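Local coordinates for D-galactonate dehydratase family member RspA (Pantoea ananatis, PDB 3T6C), which dehydrates D-gluconate to 2-dehydro-3-deoxy-D-gluconate, with low activity in vitro, using one magnesium ion per subunit, at residues F239-P253 with P265-N279. Sequence-based numbering, arbitrary orientation.
Sequences FSVELLHDAHERITP and PYQLFFLEDPVAPEN. With MG (magnesium ion), chain C; GCO (D-gluconic acid), chain D; EDO (1,2-ethanediol), chain H.
Glu249 reaches along the 265-279 segment and lays its carboxylate against Ala276, OE1 coming to 3.2 Å from Ala276 CB. Its CG sits between the backbone N and the carbonyl carbon (chi1 61°), and the chain then runs extended, which carries the acid to the subunit boundary, where OE1 forms a salt bridge with Arg105 of a second subunit. Glu249 lies in a type I' turn from Ala247 to Arg250, and its N donates across the contact to Asp273 O at 3.0 Å. At the other end of the pairing, the Phe239 ring turns an edge to Pro265 O, its CE1 3.6 Å from that oxygen. Phe269 lies between these ends, with Leu244 packed alongside and Glu242 OE1 at its ring edge, while Glu242 OE2 forms a salt bridge with Lys224 of a third subunit; Leu244 also sets its CD2 over one face of the Phe270 ring, 3.7 Å from the centroid. The two strands are neighbours in a beta-alpha-beta crossover through helix 253-262, part of the enolase-superfamily barrel, and their parallel pairing is illustrated by His245, whose N donates to Phe270 O while its O accepts from Glu272 N. Where the strands end, Asp246 and Glu272 point to the same face, and their stacked carboxylates, planes 23° apart, bring OD2 and OE2 within 3.0 Å of each other. Magnesium bridges these oxygens, with Glu298 as third protein ligand, and Arg319 donates to Glu272 OE2; metal and arginine probably offset the repulsion together. Gluconate chelates the metal through O1B and O2, and its O4 is hydrogen-bonded to His248 NE2 at 2.9 Å. His248 is probably a proton donor/acceptor, as in relatives.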
loop_
_atom_site.group_PDB
_atom_site.type_symbol
_atom_site.label_atom_id
_atom_site.label_comp_id
_atom_site.label_asym_id
_atom_site.label_seq_id
_atom_site.Cartn_x
_atom_site.Cartn_y
_atom_site.Cartn_z
ATOM N N PHE A 239 17.315 20.707 -30.542
ATOM C CA PHE A 239 16.605 19.583 -29.913
ATOM C C PHE A 239 16.532 18.307 -30.720
ATOM O O PHE A 239 15.954 17.325 -30.261
ATOM C CB PHE A 239 15.179 20.029 -29.476
ATOM C CG PHE A 239 15.171 20.839 -28.211
ATOM C CD1 PHE A 239 14.961 20.210 -26.973
ATOM C CD2 PHE A 239 15.406 22.201 -28.220
ATOM C CE1 PHE A 239 14.972 20.933 -25.798
ATOM C CE2 PHE A 239 15.416 22.937 -27.025
ATOM C CZ PHE A 239 15.205 22.262 -25.790
ATOM N N SER A 240 17.102 18.254 -31.915
ATOM C CA SER A 240 17.032 16.993 -32.638
ATOM C C SER A 240 17.967 15.964 -32.049
ATOM O O SER A 240 17.608 14.793 -31.929
ATOM C CB SER A 240 17.358 17.160 -34.111
ATOM O OG SER A 240 16.454 18.082 -34.699
ATOM N N VAL A 241 19.176 16.391 -31.700
ATOM C CA VAL A 241 20.162 15.449 -31.197
ATOM C C VAL A 241 19.740 14.941 -29.822
ATOM O O VAL A 241 19.170 15.685 -29.028
ATOM C CB VAL A 241 21.575 16.135 -31.121
ATOM C CG1 VAL A 241 21.568 17.279 -30.141
ATOM C CG2 VAL A 241 22.669 15.128 -30.807
ATOM N N GLU A 242 20.043 13.677 -29.512
ATOM C CA GLU A 242 19.750 13.175 -28.156
ATOM C C GLU A 242 20.943 13.364 -27.239
ATOM O O GLU A 242 22.071 13.036 -27.635
ATOM C CB GLU A 242 19.426 11.666 -28.235
ATOM C CG GLU A 242 18.188 11.392 -29.128
ATOM C CD GLU A 242 16.911 11.970 -28.554
ATOM O OE1 GLU A 242 16.773 11.963 -27.307
ATOM O OE2 GLU A 242 16.025 12.446 -29.314
ATOM N N LEU A 243 20.700 13.891 -26.039
ATOM C CA LEU A 243 21.789 14.246 -25.132
ATOM C C LEU A 243 21.584 13.480 -23.820
ATOM O O LEU A 243 20.459 13.292 -23.352
ATOM C CB LEU A 243 21.753 15.751 -24.836
ATOM C CG LEU A 243 22.021 16.694 -26.062
ATOM C CD1 LEU A 243 21.984 18.164 -25.570
ATOM C CD2 LEU A 243 23.304 16.402 -26.801
ATOM N N LEU A 244 22.672 13.003 -23.243
ATOM C CA LEU A 244 22.650 12.133 -22.046
ATOM C C LEU A 244 23.568 12.740 -20.996
ATOM O O LEU A 244 24.479 13.498 -21.325
ATOM C CB LEU A 244 23.193 10.728 -22.398
ATOM C CG LEU A 244 22.366 9.854 -23.342
ATOM C CD1 LEU A 244 22.334 10.353 -24.822
ATOM C CD2 LEU A 244 22.866 8.456 -23.267
ATOM N N HIS A 245 23.312 12.443 -19.713
ATOM C CA HIS A 245 24.219 12.904 -18.658
ATOM C C HIS A 245 24.325 11.817 -17.594
ATOM O O HIS A 245 23.319 11.169 -17.276
ATOM C CB HIS A 245 23.754 14.240 -18.008
ATOM C CG HIS A 245 24.722 14.741 -16.974
ATOM N ND1 HIS A 245 25.985 15.218 -17.300
ATOM C CD2 HIS A 245 24.652 14.735 -15.620
ATOM C CE1 HIS A 245 26.626 15.525 -16.174
ATOM N NE2 HIS A 245 25.847 15.234 -15.149
ATOM N N ASP A 246 25.531 11.633 -17.053
ATOM C CA ASP A 246 25.764 10.622 -16.012
ATOM C C ASP A 246 26.092 11.314 -14.686
ATOM O O ASP A 246 27.184 11.946 -14.544
ATOM C CB ASP A 246 26.954 9.744 -16.474
ATOM C CG ASP A 246 27.172 8.494 -15.610
ATOM O OD1 ASP A 246 26.597 8.363 -14.504
ATOM O OD2 ASP A 246 27.942 7.603 -16.069
ATOM N N ALA A 247 25.171 11.225 -13.718
ATOM C CA ALA A 247 25.420 11.835 -12.395
ATOM C C ALA A 247 26.385 10.985 -11.578
ATOM O O ALA A 247 26.969 11.488 -10.639
ATOM C CB ALA A 247 24.118 11.969 -11.668
ATOM N N HIS A 248 26.521 9.699 -11.932
ATOM C CA HIS A 248 27.574 8.819 -11.361
ATOM C C HIS A 248 27.605 8.826 -9.842
ATOM O O HIS A 248 28.666 8.925 -9.217
ATOM C CB HIS A 248 28.944 9.196 -11.929
ATOM C CG HIS A 248 29.905 8.041 -12.056
ATOM N ND1 HIS A 248 30.568 7.496 -10.975
ATOM C CD2 HIS A 248 30.350 7.372 -13.147
ATOM C CE1 HIS A 248 31.377 6.531 -11.391
ATOM N NE2 HIS A 248 31.261 6.431 -12.708
ATOM N N GLU A 249 26.397 8.763 -9.260
ATOM C CA GLU A 249 26.157 8.692 -7.788
ATOM C C GLU A 249 26.872 9.803 -6.976
ATOM O O GLU A 249 27.104 9.610 -5.785
ATOM C CB GLU A 249 26.486 7.282 -7.195
ATOM C CG GLU A 249 27.977 6.802 -7.341
ATOM C CD GLU A 249 28.287 5.405 -6.734
ATOM O OE1 GLU A 249 27.353 4.746 -6.224
ATOM O OE2 GLU A 249 29.495 5.019 -6.738
ATOM N N ARG A 250 27.133 10.964 -7.598
ATOM C CA ARG A 250 27.998 11.969 -6.970
ATOM C C ARG A 250 27.271 12.987 -6.117
ATOM O O ARG A 250 27.900 13.920 -5.620
ATOM C CB ARG A 250 28.811 12.705 -8.044
ATOM C CG ARG A 250 29.889 11.858 -8.662
ATOM C CD ARG A 250 31.008 11.629 -7.677
ATOM N NE ARG A 250 32.150 10.868 -8.233
ATOM C CZ ARG A 250 33.414 11.277 -8.244
ATOM N NH1 ARG A 250 33.778 12.482 -7.784
ATOM N NH2 ARG A 250 34.347 10.441 -8.712
ATOM N N ILE A 251 25.956 12.856 -5.931
ATOM C CA ILE A 251 25.198 13.857 -5.171
ATOM C C ILE A 251 24.197 13.152 -4.242
ATOM O O ILE A 251 23.951 11.937 -4.394
ATOM C CB ILE A 251 24.432 14.849 -6.097
ATOM C CG1 ILE A 251 23.489 14.083 -7.023
ATOM C CG2 ILE A 251 25.444 15.646 -6.984
ATOM C CD1 ILE A 251 22.883 14.988 -8.138
ATOM N N THR A 252 23.643 13.875 -3.291
ATOM C CA THR A 252 22.655 13.238 -2.409
ATOM C C THR A 252 21.349 12.950 -3.147
ATOM O O THR A 252 21.053 13.611 -4.158
ATOM C CB THR A 252 22.276 14.144 -1.216
ATOM O OG1 THR A 252 21.655 15.336 -1.688
ATOM C CG2 THR A 252 23.517 14.459 -0.327
ATOM N N PRO A 253 20.536 11.996 -2.660
ATOM C CA PRO A 253 19.332 11.669 -3.440
ATOM C C PRO A 253 18.382 12.853 -3.670
ATOM O O PRO A 253 17.876 13.033 -4.791
ATOM C CB PRO A 253 18.676 10.537 -2.614
ATOM C CG PRO A 253 19.889 9.817 -1.925
ATOM C CD PRO A 253 20.829 11.009 -1.586
ATOM N N PRO A 265 13.250 20.608 -18.938
ATOM C CA PRO A 265 13.072 21.431 -20.155
ATOM C C PRO A 265 14.065 21.063 -21.271
ATOM O O PRO A 265 13.855 21.523 -22.397
ATOM C CB PRO A 265 13.431 22.846 -19.690
ATOM C CG PRO A 265 13.314 22.820 -18.178
ATOM C CD PRO A 265 13.557 21.406 -17.740
ATOM N N TYR A 266 15.145 20.364 -20.957
ATOM C CA TYR A 266 16.180 20.066 -21.956
ATOM C C TYR A 266 16.007 18.672 -22.554
ATOM O O TYR A 266 16.698 18.329 -23.497
ATOM C CB TYR A 266 17.590 20.252 -21.333
ATOM C CG TYR A 266 17.619 21.584 -20.614
ATOM C CD1 TYR A 266 17.392 22.784 -21.320
ATOM C CD2 TYR A 266 17.775 21.634 -19.249
ATOM C CE1 TYR A 266 17.374 24.020 -20.633
ATOM C CE2 TYR A 266 17.765 22.863 -18.579
ATOM C CZ TYR A 266 17.539 24.028 -19.277
ATOM O OH TYR A 266 17.534 25.209 -18.571
ATOM N N GLN A 267 15.025 17.915 -22.064
ATOM C CA GLN A 267 14.598 16.640 -22.669
ATOM C C GLN A 267 15.786 15.714 -22.943
ATOM O O GLN A 267 16.072 15.313 -24.077
ATOM C CB GLN A 267 13.748 16.872 -23.915
ATOM C CG GLN A 267 12.391 17.474 -23.549
ATOM C CD GLN A 267 11.636 17.872 -24.782
ATOM O OE1 GLN A 267 10.936 17.051 -25.377
ATOM N NE2 GLN A 267 11.816 19.113 -25.210
ATOM N N LEU A 268 16.455 15.310 -21.865
ATOM C CA LEU A 268 17.565 14.383 -22.007
ATOM C C LEU A 268 17.052 13.003 -22.393
ATOM O O LEU A 268 15.959 12.579 -21.962
ATOM C CB LEU A 268 18.346 14.262 -20.690
ATOM C CG LEU A 268 19.455 15.333 -20.555
ATOM C CD1 LEU A 268 18.918 16.758 -20.558
ATOM C CD2 LEU A 268 20.200 15.068 -19.275
ATOM N N PHE A 269 17.867 12.274 -23.157
ATOM C CA PHE A 269 17.535 10.902 -23.496
ATOM C C PHE A 269 17.528 10.068 -22.202
ATOM O O PHE A 269 16.618 9.243 -21.989
ATOM C CB PHE A 269 18.538 10.358 -24.544
ATOM C CG PHE A 269 18.255 8.957 -24.974
ATOM C CD1 PHE A 269 17.328 8.715 -25.969
ATOM C CD2 PHE A 269 18.992 7.893 -24.452
ATOM C CE1 PHE A 269 17.052 7.412 -26.414
ATOM C CE2 PHE A 269 18.696 6.568 -24.891
ATOM C CZ PHE A 269 17.728 6.354 -25.856
ATOM N N PHE A 270 18.546 10.251 -21.369
ATOM C CA PHE A 270 18.443 9.792 -19.987
ATOM C C PHE A 270 19.407 10.523 -19.074
ATOM O O PHE A 270 20.400 11.066 -19.553
ATOM C CB PHE A 270 18.497 8.252 -19.840
ATOM C CG PHE A 270 19.824 7.541 -20.217
ATOM C CD1 PHE A 270 21.053 7.832 -19.642
ATOM C CD2 PHE A 270 19.780 6.461 -21.115
ATOM C CE1 PHE A 270 22.237 7.084 -19.928
ATOM C CE2 PHE A 270 20.954 5.720 -21.420
ATOM C CZ PHE A 270 22.177 6.027 -20.837
ATOM N N LEU A 271 19.079 10.538 -17.787
ATOM C CA LEU A 271 19.986 10.924 -16.674
ATOM C C LEU A 271 20.386 9.622 -15.996
ATOM O O LEU A 271 19.494 8.848 -15.546
ATOM C CB LEU A 271 19.255 11.838 -15.693
ATOM C CG LEU A 271 20.037 12.183 -14.428
ATOM C CD1 LEU A 271 21.329 12.990 -14.812
ATOM C CD2 LEU A 271 19.128 12.967 -13.489
ATOM N N GLU A 272 21.691 9.380 -15.928
ATOM C CA GLU A 272 22.188 8.068 -15.490
ATOM C C GLU A 272 22.707 8.127 -14.032
ATOM O O GLU A 272 23.308 9.137 -13.572
ATOM C CB GLU A 272 23.302 7.619 -16.441
ATOM C CG GLU A 272 24.030 6.323 -16.090
ATOM C CD GLU A 272 25.229 6.158 -16.987
ATOM O OE1 GLU A 272 25.274 6.829 -18.066
ATOM O OE2 GLU A 272 26.084 5.296 -16.661
ATOM N N ASP A 273 22.449 7.065 -13.295
ATOM C CA ASP A 273 22.932 6.833 -11.924
ATOM C C ASP A 273 22.715 8.031 -11.003
ATOM O O ASP A 273 23.639 8.523 -10.344
ATOM C CB ASP A 273 24.401 6.384 -11.917
ATOM C CG ASP A 273 24.589 4.944 -12.487
ATOM O OD1 ASP A 273 23.606 4.331 -12.953
ATOM O OD2 ASP A 273 25.746 4.414 -12.478
ATOM N N PRO A 274 21.466 8.492 -10.931
ATOM C CA PRO A 274 21.209 9.592 -9.987
ATOM C C PRO A 274 21.418 9.139 -8.521
ATOM O O PRO A 274 21.624 10.024 -7.655
ATOM C CB PRO A 274 19.710 9.876 -10.227
ATOM C CG PRO A 274 19.135 8.499 -10.690
ATOM C CD PRO A 274 20.252 8.098 -11.675
ATOM N N VAL A 275 21.370 7.825 -8.243
ATOM C CA VAL A 275 21.622 7.316 -6.889
ATOM C C VAL A 275 22.604 6.131 -6.965
ATOM O O VAL A 275 22.724 5.445 -7.992
ATOM C CB VAL A 275 20.357 6.878 -6.102
ATOM C CG1 VAL A 275 19.367 8.061 -5.972
ATOM C CG2 VAL A 275 19.678 5.692 -6.777
ATOM N N ALA A 276 23.275 5.899 -5.844
ATOM C CA ALA A 276 24.089 4.708 -5.626
ATOM C C ALA A 276 23.158 3.490 -5.506
ATOM O O ALA A 276 21.995 3.634 -5.132
ATOM C CB ALA A 276 24.791 4.908 -4.286
ATOM N N PRO A 277 23.677 2.266 -5.762
ATOM C CA PRO A 277 22.824 1.078 -5.521
ATOM C C PRO A 277 22.311 1.021 -4.099
ATOM O O PRO A 277 21.158 0.614 -3.887
ATOM C CB PRO A 277 23.804 -0.095 -5.757
ATOM C CG PRO A 277 24.757 0.449 -6.754
ATOM C CD PRO A 277 25.031 1.857 -6.186
ATOM N N GLU A 278 23.108 1.487 -3.131
ATOM C CA GLU A 278 22.685 1.411 -1.746
ATOM C C GLU A 278 21.525 2.369 -1.436
ATOM O O GLU A 278 20.929 2.255 -0.356
ATOM C CB GLU A 278 23.882 1.704 -0.850
ATOM C CG GLU A 278 25.006 0.642 -0.985
ATOM C CD GLU A 278 26.092 0.952 -2.039
ATOM O OE1 GLU A 278 25.904 1.844 -2.901
ATOM O OE2 GLU A 278 27.148 0.292 -1.956
ATOM N N ASN A 279 21.273 3.343 -2.318
ATOM C CA ASN A 279 20.170 4.328 -2.204
ATOM C C ASN A 279 18.965 4.093 -3.108
ATOM O O ASN A 279 18.229 5.058 -3.416
ATOM C CB ASN A 279 20.650 5.768 -2.259
ATOM C CG ASN A 279 21.368 6.207 -0.973
ATOM O OD1 ASN A 279 20.968 5.816 0.132
ATOM N ND2 ASN A 279 22.406 7.053 -1.117
HETATM MG MG MG C . 27.966 5.566 -15.894
HETATM C C1 GCO D . 30.072 4.773 -17.757
HETATM C C2 GCO D . 30.665 4.477 -16.431
HETATM C C3 GCO D . 32.175 4.328 -16.426
HETATM C C4 GCO D . 32.654 3.757 -15.107
HETATM C C5 GCO D . 33.821 2.830 -15.343
HETATM C C6 GCO D . 34.353 2.191 -14.073
HETATM O O1A GCO D . 30.645 4.447 -18.838
HETATM O O1B GCO D . 28.885 5.234 -17.790
HETATM O O2 GCO D . 30.083 5.320 -15.471
HETATM O O3 GCO D . 32.686 5.586 -16.671
HETATM O O4 GCO D . 33.038 4.841 -14.282
HETATM O O5 GCO D . 33.420 1.840 -16.215
HETATM O O6 GCO D . 35.424 1.289 -14.275
HETATM C C1 EDO H . 24.331 10.907 1.911
HETATM O O1 EDO H . 24.833 10.405 3.206
HETATM C C2 EDO H . 23.549 9.890 1.049
HETATM O O2 EDO H . 24.101 8.527 0.899
HETATM O O HOH W 1 17.708 14.078 -25.811
HETATM O O HOH W 2 27.467 5.946 -13.894
HETATM O O HOH W 3 21.961 10.174 -4.884
#